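Local coordinates for protein restriction endonuclease S subunits (Thermoanaerobacter tengcongensis, PDB 3OKG) that is the specificity (S) subunit of a type I DNA methyltransferase, probably recognising the DNA target sequence and assembling with the M subunit into the modification enzyme, at residues Phe51-Ile56 with Lys70-Gln75; Ala81-Arg86 with Cys114-Cys119. One frame throughout, in Å; residues are numbered along the deposited sequence.

Contact 1. Residues Phe51-Ile56 with Lys70-Gln75; sequences FVYVDI and KEILGQ. With SO4 (sulfate ion), chain D.
The first torsion of Phe51 (chi1 69°) sets CG between its own N and carbonyl carbon and turns the ring toward Ile72, whose CG1, anti to its carbonyl carbon (chi1 -60°), leads along an extended chain to CD1 beside Tyr53. They belong to an antiparallel strand pair, 50-54 with 70-73, the latter an outermost strand of a mixed four-stranded sheet in a DNA specificity domain. Phe51 and Ile72 form one hydrogen-bonded pair: Phe51 N gives to Ile72 O at 2.8 Å, and Ile72 N returns to Phe51 O in an almost straight bond (178° at the hydrogen). Tyr53 and Lys70 form the other, with Tyr53 N to Lys70 O at 2.9 Å and a longer return bond, Lys70 N to Tyr53 O at 3.1 Å. Glu71 adds a CA-H...O contact to Phe51 O.

On the face shared by Phe51, Tyr53 and Ile72, the isoleucine lies alongside both aromatic residues. Its CB touches Phe51 CE2 at 3.8 Å, while Gly74 CA and Leu73 O come to the edge of the same ring. Ala81 and Ile113 of the sheet, and Pro43 and Ala77 from loops, also touch the buried Phe51. Val52 and Glu71, the non-hydrogen-bonded pair, point to the other face. Beyond the strand, Ile56 N donates to sulfate O2 at 2.8 Å; Ser115 OG and Arg80 NH1 also hydrogen-bond this ion, probably from the crystallisation liquor. Back at the strand pair, the far end of Ile72 closes the packing, CD1 resting 3.5 Å from Tyr53 CB.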
ATOM      1  N   PHE A  51       5.404  31.977  21.382  1.00 23.48           N
ATOM      2  CA  PHE A  51       4.320  31.878  20.405  1.00 28.87           C
ATOM      3  C   PHE A  51       4.342  30.467  19.827  1.00 26.38           C
ATOM      4  O   PHE A  51       5.347  29.758  19.938  1.00 25.47           O
ATOM      5  CB  PHE A  51       4.500  32.911  19.283  1.00 23.52           C
ATOM      6  CG  PHE A  51       5.654  32.625  18.392  1.00 24.10           C
ATOM      7  CD1 PHE A  51       5.457  32.088  17.121  1.00 20.01           C
ATOM      8  CD2 PHE A  51       6.949  32.873  18.815  1.00 23.44           C
ATOM      9  CE1 PHE A  51       6.526  31.806  16.294  1.00 25.31           C
ATOM     10  CE2 PHE A  51       8.032  32.592  17.994  1.00 22.76           C
ATOM     11  CZ  PHE A  51       7.831  32.060  16.728  1.00 31.10           C
ATOM     12  N   VAL A  52       3.238  30.044  19.219  1.00 24.15           N
ATOM     13  CA  VAL A  52       3.218  28.728  18.596  1.00 17.97           C
ATOM     14  C   VAL A  52       3.453  28.885  17.101  1.00 20.22           C
ATOM     15  O   VAL A  52       2.810  29.734  16.463  1.00 20.04           O
ATOM     16  CB  VAL A  52       1.883  28.009  18.845  1.00 21.23           C
ATOM     17  CG1 VAL A  52       1.917  26.649  18.167  1.00 25.12           C
ATOM     18  CG2 VAL A  52       1.639  27.837  20.350  1.00 28.70           C
ATOM     19  N   TYR A  53       4.388  28.108  16.544  1.00 18.76           N
ATOM     20  CA  TYR A  53       4.786  28.260  15.147  1.00 19.76           C
ATOM     21  C   TYR A  53       4.330  27.063  14.330  1.00 25.63           C
ATOM     22  O   TYR A  53       4.604  25.919  14.698  1.00 25.41           O
ATOM     23  CB  TYR A  53       6.302  28.358  15.045  1.00 18.53           C
ATOM     24  CG  TYR A  53       6.823  28.616  13.666  1.00 22.30           C
ATOM     25  CD1 TYR A  53       6.185  29.518  12.822  1.00 20.89           C
ATOM     26  CD2 TYR A  53       7.965  27.991  13.218  1.00 31.07           C
ATOM     27  CE1 TYR A  53       6.660  29.749  11.544  1.00 17.12           C
ATOM     28  CE2 TYR A  53       8.464  28.237  11.946  1.00 28.62           C
ATOM     29  CZ  TYR A  53       7.803  29.126  11.125  1.00 24.68           C
ATOM     30  OH  TYR A  53       8.298  29.372   9.869  1.00 23.63           O
ATOM     31  N   VAL A  54       3.633  27.338  13.234  1.00 17.56           N
ATOM     32  CA  VAL A  54       3.246  26.308  12.272  1.00 22.90           C
ATOM     33  C   VAL A  54       4.121  26.392  11.000  1.00 21.47           C
ATOM     34  O   VAL A  54       3.992  27.316  10.211  1.00 19.11           O
ATOM     35  CB  VAL A  54       1.756  26.454  11.876  1.00 20.41           C
ATOM     36  CG1 VAL A  54       1.338  25.274  11.015  1.00 18.45           C
ATOM     37  CG2 VAL A  54       0.852  26.557  13.139  1.00 17.91           C
ATOM     38  N   ASP A  55       5.025  25.437  10.815  1.00 20.50           N
ATOM     39  CA  ASP A  55       5.770  25.352   9.572  1.00 19.38           C
ATOM     40  C   ASP A  55       5.239  24.170   8.799  1.00 19.50           C
ATOM     41  O   ASP A  55       4.280  23.529   9.221  1.00 20.72           O
ATOM     42  CB  ASP A  55       7.279  25.223   9.812  1.00 21.40           C
ATOM     43  CG  ASP A  55       7.650  23.999  10.626  1.00 39.35           C
ATOM     44  OD1 ASP A  55       6.762  23.216  11.031  1.00 27.40           O
ATOM     45  OD2 ASP A  55       8.855  23.833  10.875  1.00 41.52           O
ATOM     46  N   ILE A  56       5.857  23.894   7.656  1.00 22.32           N
ATOM     47  CA  ILE A  56       5.427  22.801   6.792  1.00 24.04           C
ATOM     48  C   ILE A  56       5.484  21.465   7.522  1.00 26.11           C
ATOM     49  O   ILE A  56       4.569  20.649   7.414  1.00 30.03           O
ATOM     50  CB  ILE A  56       6.288  22.716   5.518  1.00 20.00           C
ATOM     51  CG1 ILE A  56       6.137  23.992   4.687  1.00 20.00           C
ATOM     52  CG2 ILE A  56       5.908  21.492   4.698  1.00 20.00           C
ATOM     53  CD1 ILE A  56       4.700  24.373   4.408  1.00 20.00           C
ATOM     54  N   LYS A  70       5.277  23.907  17.005  1.00 26.58           N
ATOM     55  CA  LYS A  70       6.268  23.996  18.073  1.00 23.72           C
ATOM     56  C   LYS A  70       6.102  25.299  18.811  1.00 27.20           C
ATOM     57  O   LYS A  70       5.914  26.327  18.188  1.00 24.57           O
ATOM     58  CB  LYS A  70       7.691  23.905  17.511  1.00 29.36           C
ATOM     59  CG  LYS A  70       8.741  23.731  18.640  1.00 45.69           C
ATOM     60  CD  LYS A  70      10.128  24.248  18.272  1.00 76.12           C
ATOM     61  CE  LYS A  70      10.987  23.189  17.598  1.00 83.54           C
ATOM     62  NZ  LYS A  70      12.380  23.685  17.387  1.00 72.77           N
ATOM     63  N   GLU A  71       6.176  25.266  20.144  1.00 20.92           N
ATOM     64  CA  GLU A  71       6.092  26.502  20.891  1.00 22.94           C
ATOM     65  C   GLU A  71       7.504  27.058  20.990  1.00 30.73           C
ATOM     66  O   GLU A  71       8.435  26.374  21.427  1.00 26.79           O
ATOM     67  CB  GLU A  71       5.435  26.314  22.263  1.00 23.37           C
ATOM     68  CG  GLU A  71       5.129  27.638  22.943  1.00 30.16           C
ATOM     69  CD  GLU A  71       3.930  27.566  23.860  1.00 29.80           C
ATOM     70  OE1 GLU A  71       3.415  26.455  24.080  1.00 33.62           O
ATOM     71  OE2 GLU A  71       3.499  28.622  24.357  1.00 38.63           O
ATOM     72  N   ILE A  72       7.653  28.303  20.574  1.00 23.02           N
ATOM     73  CA  ILE A  72       8.962  28.915  20.443  1.00 22.54           C
ATOM     74  C   ILE A  72       9.032  30.256  21.163  1.00 26.87           C
ATOM     75  O   ILE A  72       8.078  31.025  21.186  1.00 21.06           O
ATOM     76  CB  ILE A  72       9.307  29.136  18.958  1.00 25.41           C
ATOM     77  CG1 ILE A  72       9.311  27.795  18.220  1.00 33.12           C
ATOM     78  CG2 ILE A  72      10.651  29.841  18.815  1.00 30.73           C
ATOM     79  CD1 ILE A  72       9.373  27.955  16.678  1.00 32.59           C
ATOM     80  N   LEU A  73      10.184  30.526  21.771  1.00 31.55           N
ATOM     81  CA  LEU A  73      10.408  31.810  22.410  1.00 29.30           C
ATOM     82  C   LEU A  73      10.603  32.881  21.329  1.00 19.72           C
ATOM     83  O   LEU A  73      11.301  32.650  20.346  1.00 25.77           O
ATOM     84  CB  LEU A  73      11.650  31.709  23.308  1.00 39.74           C
ATOM     85  CG  LEU A  73      11.820  32.738  24.423  1.00 32.60           C
ATOM     86  CD1 LEU A  73      10.600  32.842  25.293  1.00 24.67           C
ATOM     87  CD2 LEU A  73      13.053  32.380  25.260  1.00 34.07           C
ATOM     88  N   GLY A  74      10.004  34.058  21.510  1.00 26.38           N
ATOM     89  CA  GLY A  74      10.066  35.083  20.478  1.00 29.14           C
ATOM     90  C   GLY A  74      11.489  35.380  20.048  1.00 30.25           C
ATOM     91  O   GLY A  74      11.790  35.546  18.863  1.00 26.84           O
ATOM     92  N   GLN A  75      12.384  35.454  21.025  1.00 30.91           N
ATOM     93  CA  GLN A  75      13.795  35.666  20.739  1.00 27.49           C
ATOM     94  C   GLN A  75      14.299  34.735  19.647  1.00 29.30           C
ATOM     95  O   GLN A  75      15.134  35.108  18.829  1.00 31.61           O
ATOM     96  CB  GLN A  75      14.614  35.428  22.011  1.00 30.15           C
ATOM     97  CG  GLN A  75      16.093  35.400  21.756  1.00 45.08           C
ATOM     98  CD  GLN A  75      16.878  35.214  23.028  1.00 54.55           C
ATOM     99  OE1 GLN A  75      16.305  35.164  24.123  1.00 43.71           O
ATOM    100  NE2 GLN A  75      18.198  35.107  22.899  1.00 61.07           N
TER
HETATM  101  S   SO4 D 400       8.809  26.091   6.093  1.00 37.95           S
HETATM  102  O1  SO4 D 400       9.155  27.501   6.141  1.00 35.53           O
HETATM  103  O2  SO4 D 400       7.397  25.942   6.460  1.00 39.62           O
HETATM  104  O3  SO4 D 400       8.957  25.594   4.729  1.00 38.50           O
HETATM  105  O4  SO4 D 400       9.645  25.344   7.012  1.00 61.44           O

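Contact 2. Residues Ala81-Arg86 with Cys114-Cys119. With SO4 (sulfate ion), chain H; SO4 (sulfate ion), chain D.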
ATOM      1  N   ALA A  81       8.955  33.033  10.330  1.00 26.63           N
ATOM      2  CA  ALA A  81       7.842  33.036  11.252  1.00 18.34           C
ATOM      3  C   ALA A  81       7.221  34.425  11.341  1.00 26.51           C
ATOM      4  O   ALA A  81       7.526  35.184  12.252  1.00 23.78           O
ATOM      5  CB  ALA A  81       8.271  32.506  12.647  1.00 26.13           C
ATOM      6  N   ARG A  82       6.343  34.772  10.394  1.00 20.62           N
ATOM      7  CA  ARG A  82       5.857  36.149  10.351  1.00 22.34           C
ATOM      8  C   ARG A  82       4.372  36.339  10.046  1.00 26.90           C
ATOM      9  O   ARG A  82       3.863  37.448  10.192  1.00 25.01           O
ATOM     10  CB  ARG A  82       6.693  36.994   9.373  1.00 28.32           C
ATOM     11  CG  ARG A  82       8.169  37.098   9.743  1.00 31.91           C
ATOM     12  CD  ARG A  82       8.447  38.040  10.921  1.00 26.04           C
ATOM     13  NE  ARG A  82       9.891  38.230  11.079  1.00 35.75           N
ATOM     14  CZ  ARG A  82      10.721  37.349  11.635  1.00 41.22           C
ATOM     15  NH1 ARG A  82      10.266  36.194  12.132  1.00 32.39           N
ATOM     16  NH2 ARG A  82      12.018  37.627  11.699  1.00 35.96           N
ATOM     17  N   LYS A  83       3.674  35.286   9.629  1.00 17.86           N
ATOM     18  CA  LYS A  83       2.262  35.469   9.237  1.00 19.42           C
ATOM     19  C   LYS A  83       1.356  35.083  10.379  1.00 23.43           C
ATOM     20  O   LYS A  83       1.458  33.977  10.889  1.00 22.48           O
ATOM     21  CB  LYS A  83       1.917  34.645   7.981  1.00 22.97           C
ATOM     22  CG  LYS A  83       2.535  35.215   6.705  1.00 22.95           C
ATOM     23  CD  LYS A  83       2.153  34.409   5.459  1.00 23.66           C
ATOM     24  CE  LYS A  83       2.677  35.125   4.194  1.00 22.16           C
ATOM     25  NZ  LYS A  83       2.301  34.402   2.951  1.00 22.47           N
ATOM     26  N   VAL A  84       0.461  35.999  10.764  1.00 18.17           N
ATOM     27  CA  VAL A  84      -0.420  35.774  11.896  1.00 18.91           C
ATOM     28  C   VAL A  84      -1.583  34.924  11.417  1.00 22.41           C
ATOM     29  O   VAL A  84      -2.194  35.231  10.406  1.00 21.48           O
ATOM     30  CB  VAL A  84      -0.991  37.093  12.422  1.00 26.43           C
ATOM     31  CG1 VAL A  84      -2.086  36.831  13.429  1.00 26.72           C
ATOM     32  CG2 VAL A  84       0.108  37.957  13.022  1.00 27.01           C
ATOM     33  N   ILE A  85      -1.855  33.822  12.101  1.00 21.50           N
ATOM     34  CA  ILE A  85      -3.014  33.027  11.716  1.00 19.59           C
ATOM     35  C   ILE A  85      -4.154  33.197  12.704  1.00 27.32           C
ATOM     36  O   ILE A  85      -3.946  33.505  13.891  1.00 22.70           O
ATOM     37  CB  ILE A  85      -2.677  31.540  11.555  1.00 16.74           C
ATOM     38  CG1 ILE A  85      -2.036  30.980  12.840  1.00 20.44           C
ATOM     39  CG2 ILE A  85      -1.729  31.375  10.379  1.00 18.41           C
ATOM     40  CD1 ILE A  85      -1.623  29.485  12.761  1.00 16.33           C
ATOM     41  N   ARG A  86      -5.358  32.967  12.209  1.00 16.78           N
ATOM     42  CA  ARG A  86      -6.568  33.087  13.027  1.00 16.86           C
ATOM     43  C   ARG A  86      -7.403  31.822  12.904  1.00 25.19           C
ATOM     44  O   ARG A  86      -7.330  31.104  11.899  1.00 18.53           O
ATOM     45  CB  ARG A  86      -7.396  34.298  12.583  1.00 23.01           C
ATOM     46  CG  ARG A  86      -6.680  35.652  12.748  1.00 26.75           C
ATOM     47  CD  ARG A  86      -6.605  36.048  14.222  1.00 24.90           C
ATOM     48  NE  ARG A  86      -5.822  37.268  14.391  1.00 44.41           N
ATOM     49  CZ  ARG A  86      -5.389  37.733  15.560  1.00 48.38           C
ATOM     50  NH1 ARG A  86      -5.660  37.080  16.687  1.00 38.20           N
ATOM     51  NH2 ARG A  86      -4.680  38.856  15.598  1.00 44.67           N
ATOM     52  N   CYS A 114       2.340  31.321  11.403  1.00 17.59           N
ATOM     53  CA  CYS A 114       2.793  30.327  10.448  1.00 15.95           C
ATOM     54  C   CYS A 114       3.851  30.894   9.519  1.00 18.32           C
ATOM     55  O   CYS A 114       4.044  32.116   9.427  1.00 22.07           O
ATOM     56  CB  CYS A 114       1.638  29.738   9.620  1.00 20.04           C
ATOM     57  SG  CYS A 114       0.983  30.879   8.319  1.00 18.55           S
ATOM     58  N   SER A 115       4.529  29.982   8.845  1.00 18.09           N
ATOM     59  CA  SER A 115       5.615  30.302   7.924  1.00 24.01           C
ATOM     60  C   SER A 115       5.105  31.205   6.802  1.00 25.35           C
ATOM     61  O   SER A 115       3.961  31.073   6.364  1.00 20.16           O
ATOM     62  CB  SER A 115       6.172  29.010   7.310  1.00 20.67           C
ATOM     63  OG  SER A 115       7.150  29.281   6.313  1.00 19.62           O
ATOM     64  N   THR A 116       5.950  32.126   6.346  1.00 23.14           N
ATOM     65  CA  THR A 116       5.644  32.903   5.133  1.00 20.12           C
ATOM     66  C   THR A 116       5.512  31.984   3.913  1.00 23.50           C
ATOM     67  O   THR A 116       5.040  32.403   2.856  1.00 23.60           O
ATOM     68  CB  THR A 116       6.764  33.916   4.833  1.00 22.94           C
ATOM     69  OG1 THR A 116       8.016  33.224   4.868  1.00 22.24           O
ATOM     70  CG2 THR A 116       6.757  35.047   5.860  1.00 27.61           C
ATOM     71  N   GLY A 117       5.977  30.749   4.049  1.00 20.53           N
ATOM     72  CA  GLY A 117       5.793  29.755   3.000  1.00 21.32           C
ATOM     73  C   GLY A 117       4.351  29.294   2.790  1.00 20.67           C
ATOM     74  O   GLY A 117       4.070  28.549   1.839  1.00 23.42           O
ATOM     75  N   PHE A 118       3.439  29.698   3.681  1.00 20.07           N
ATOM     76  CA  PHE A 118       2.009  29.433   3.476  1.00 19.22           C
ATOM     77  C   PHE A 118       1.275  30.638   2.966  1.00 15.45           C
ATOM     78  O   PHE A 118       1.423  31.757   3.480  1.00 22.00           O
ATOM     79  CB  PHE A 118       1.296  29.046   4.783  1.00 16.69           C
ATOM     80  CG  PHE A 118       1.735  27.729   5.381  1.00 20.20           C
ATOM     81  CD1 PHE A 118       1.244  26.526   4.880  1.00 17.43           C
ATOM     82  CD2 PHE A 118       2.571  27.697   6.496  1.00 17.46           C
ATOM     83  CE1 PHE A 118       1.619  25.289   5.444  1.00 19.54           C
ATOM     84  CE2 PHE A 118       2.945  26.462   7.084  1.00 17.92           C
ATOM     85  CZ  PHE A 118       2.461  25.255   6.563  1.00 21.01           C
ATOM     86  N   CYS A 119       0.402  30.406   1.999  1.00 15.53           N
ATOM     87  CA  CYS A 119      -0.611  31.395   1.670  1.00 16.47           C
ATOM     88  C   CYS A 119      -1.743  31.303   2.703  1.00 19.26           C
ATOM     89  O   CYS A 119      -2.290  30.217   2.926  1.00 18.08           O
ATOM     90  CB  CYS A 119      -1.170  31.102   0.270  1.00 17.14           C
ATOM     91  SG  CYS A 119      -2.535  32.168  -0.189  1.00 21.27           S
TER
HETATM   92  S   SO4 H 404      -5.437  40.273  11.995  1.00 93.04           S
HETATM   93  O1  SO4 H 404      -5.388  41.574  12.662  1.00 83.24           O
HETATM   94  O2  SO4 H 404      -6.591  39.528  12.497  1.00 57.32           O
HETATM   95  O3  SO4 H 404      -5.565  40.471  10.546  1.00 61.09           O
HETATM   96  O4  SO4 H 404      -4.213  39.520  12.282  1.00 46.02           O
HETATM   97  S   SO4 D 400       8.809  26.091   6.093  1.00 37.95           S
HETATM   98  O1  SO4 D 400       9.155  27.501   6.141  1.00 35.53           O
HETATM   99  O2  SO4 D 400       7.397  25.942   6.460  1.00 39.62           O
HETATM  100  O3  SO4 D 400       8.957  25.594   4.729  1.00 38.50           O
HETATM  101  O4  SO4 D 400       9.645  25.344   7.012  1.00 61.44           O
HETATM  102  O   HOH W   1       4.648  34.792   0.984  1.00 39.49           O
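Backbone bonds join Lys83 to Cys114, an antiparallel hydrogen-bonded pair between strands 81-84 and 113-115 of the mixed sheet. Cys114 N gives to Lys83 O at 2.8 Å, and the reverse bond, Lys83 N to Cys114 O, is longer at 3.2 Å.

Apolar contacts gather round the cysteine. Its SG, turned between the backbone N and carbonyl carbon (chi1 74°), meets Ile85 CG2 at 3.4 Å and Lys83 CB at 3.9 Å; Ile91 and Val54 also pack here. Further along, Arg82 CB reaches Thr116 CG2 at 4.0 Å.

The polar contacts centre on the type I turn Ser115-Phe118. Ser115 OG accepts from Gly117 N at 2.9 Å, an ST turn, and donates to a sulfate at O1, 2.7 Å away. The extended Lys83 chain runs past Thr116 CA to place NZ 2.8 Å from Phe118 O, the donor tilted 32° from the carbonyl plane. A water bridges NZ to Thr116 O, and a salt bridge to Asp161 completes the grip. With an alanine in place of Lys83, Phe118 O would probably lose its lysine donor and the Asp161 carboxylate its charged mate.

One lysine thus ties the turn to helix 161-165 from an outermost strand, its charge probably offset by Asp161 while the methylenes cover the turn's backbone.

How the contacts relate
Contacts 1 and 2 build opposite edges of one mixed sheet: 70-73 and 81-84 are its outermost strands, and the central neighbours 50-54 and 113-115 join them, with Val54 O and Ser115 N probably hydrogen-bonded at 3.0 Å. Contact 2 is the buried one. Contact 1 is partly buried, with Lys70 and Glu71 exposed. Their chemistry follows: contact 1 relies on four backbone bonds and aromatic-aliphatic packing, whereas contact 2 has one bonded pair and adds a turn and a lysine amine held by carbonyl, water and carboxylate. Tyr53 CE1 meets Ala81 CB at 3.4 Å, and both contacts reach the same sulfate.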